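Local coordinates for SCO family protein (Aquifex aeolicus, PDB 3ME7), which is a thioredoxin-like protein of the SCO1/2 family that probably binds copper through its soluble domain and may take part in electron transport, at residues 146-149 / 150-154. Numbering follows the deposited sequence.
Sequences VNYN and YLEFV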
# COMPACT_ATOMS: atom_id res chain seq x y z
N VAL A 146 -0.89 -8.14 -11.18
CA VAL A 146 -0.74 -6.83 -11.80
C VAL A 146 -1.92 -6.49 -12.70
O VAL A 146 -1.92 -5.43 -13.34
CB VAL A 146 0.59 -6.70 -12.61
CG1 VAL A 146 1.79 -7.09 -11.75
CG2 VAL A 146 0.55 -7.56 -13.86
N ASN A 147 -2.90 -7.38 -12.78
CA ASN A 147 -4.06 -7.25 -13.68
C ASN A 147 -5.34 -7.23 -12.85
O ASN A 147 -6.06 -8.22 -12.81
CB ASN A 147 -4.09 -8.43 -14.68
CG ASN A 147 -2.84 -8.51 -15.57
OD1 ASN A 147 -2.44 -7.52 -16.18
ND2 ASN A 147 -2.24 -9.70 -15.66
N TYR A 148 -5.60 -6.10 -12.19
CA TYR A 148 -6.65 -6.02 -11.16
C TYR A 148 -8.05 -5.95 -11.74
O TYR A 148 -8.26 -5.32 -12.79
CB TYR A 148 -6.40 -4.85 -10.19
CG TYR A 148 -5.03 -4.88 -9.56
CD1 TYR A 148 -4.51 -6.06 -9.03
CD2 TYR A 148 -4.26 -3.72 -9.46
CE1 TYR A 148 -3.26 -6.09 -8.46
CE2 TYR A 148 -2.99 -3.74 -8.89
CZ TYR A 148 -2.50 -4.92 -8.39
OH TYR A 148 -1.25 -4.96 -7.83
N ASN A 149 -8.99 -6.62 -11.08
CA ASN A 149 -10.38 -6.46 -11.43
C ASN A 149 -11.13 -5.68 -10.36
O ASN A 149 -10.74 -5.65 -9.19
CB ASN A 149 -11.07 -7.78 -11.82
CG ASN A 149 -11.15 -8.76 -10.67
OD1 ASN A 149 -12.00 -8.64 -9.79
ND2 ASN A 149 -10.30 -9.78 -10.71
N TYR A 150 -12.21 -5.04 -10.78
CA TYR A 150 -13.01 -4.21 -9.92
C TYR A 150 -13.62 -4.99 -8.76
O TYR A 150 -13.55 -4.55 -7.60
CB TYR A 150 -14.12 -3.58 -10.78
CG TYR A 150 -15.19 -2.85 -10.00
CD1 TYR A 150 -14.95 -1.61 -9.40
CD2 TYR A 150 -16.47 -3.41 -9.88
CE1 TYR A 150 -15.95 -0.95 -8.70
CE2 TYR A 150 -17.48 -2.77 -9.19
CZ TYR A 150 -17.21 -1.54 -8.60
OH TYR A 150 -18.21 -0.88 -7.90
N LEU A 151 -14.20 -6.16 -9.06
CA LEU A 151 -14.91 -6.90 -8.02
C LEU A 151 -14.01 -7.24 -6.84
O LEU A 151 -14.42 -7.09 -5.69
CB LEU A 151 -15.59 -8.16 -8.58
CG LEU A 151 -16.55 -8.83 -7.59
CD1 LEU A 151 -17.63 -7.84 -7.15
CD2 LEU A 151 -17.19 -10.07 -8.20
N GLU A 152 -12.79 -7.68 -7.14
CA GLU A 152 -11.87 -8.06 -6.05
C GLU A 152 -11.57 -6.89 -5.09
O GLU A 152 -11.43 -7.10 -3.89
CB GLU A 152 -10.59 -8.75 -6.55
CG GLU A 152 -9.65 -7.91 -7.41
CD GLU A 152 -8.51 -8.73 -8.01
OE1 GLU A 152 -7.91 -8.25 -9.00
OE2 GLU A 152 -8.22 -9.84 -7.49
N PHE A 153 -11.49 -5.67 -5.63
CA PHE A 153 -11.28 -4.48 -4.80
C PHE A 153 -12.52 -4.09 -4.00
O PHE A 153 -12.41 -3.77 -2.82
CB PHE A 153 -10.77 -3.29 -5.64
CG PHE A 153 -9.30 -3.32 -5.84
CD1 PHE A 153 -8.73 -4.13 -6.82
CD2 PHE A 153 -8.48 -2.59 -5.00
CE1 PHE A 153 -7.34 -4.18 -6.97
CE2 PHE A 153 -7.07 -2.63 -5.15
CZ PHE A 153 -6.53 -3.43 -6.13
N VAL A 154 -13.69 -4.13 -4.65
CA VAL A 154 -14.95 -3.92 -3.93
C VAL A 154 -15.07 -4.88 -2.74
O VAL A 154 -15.34 -4.46 -1.63
CB VAL A 154 -16.17 -4.04 -4.86
CG1 VAL A 154 -17.46 -4.12 -4.07
CG2 VAL A 154 -16.21 -2.86 -5.81
O HOH W 1 -6.67 -9.88 -10.73
O HOH W 2 -9.40 -11.68 -8.97
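F153 turns its edge toward one face of the Y148 ring, an offset edge-to-face pair with ring centroids 5.3 Å apart and planes at 67°. F153 CZ lies over that face near its rim, and E152 OE1 comes near the ring plane at the edge of Y148. At the edge of F153, in its plane, lies the backbone O of N149. The amide of N149 and the carboxylate of E152 are stacked, nearly parallel at 7°. The two residues form a capping box at the start of helix 150-160. N149 CG sits between its backbone N and carbonyl carbon (chi1 65°), which turns OD1 back to accept from E152 N at 2.9 Å. In return, N149 N donates almost straight to E152 OE1, also at 2.9 Å, on the anti side of the carboxylate and somewhat out of its plane. One water links OE1 to N147 O; another links OE2 to N149 ND2. With an alanine at E152, N149 N is likely to lose its side-chain acceptor, and both waters their carboxylate partner. Inward, Y148 and F153 pack on I143 of strand 139-144 and V130 of strand 129-133. Helix 43-52 meets them through I47 and L51, and L58 of helix 55-58 also touches F153.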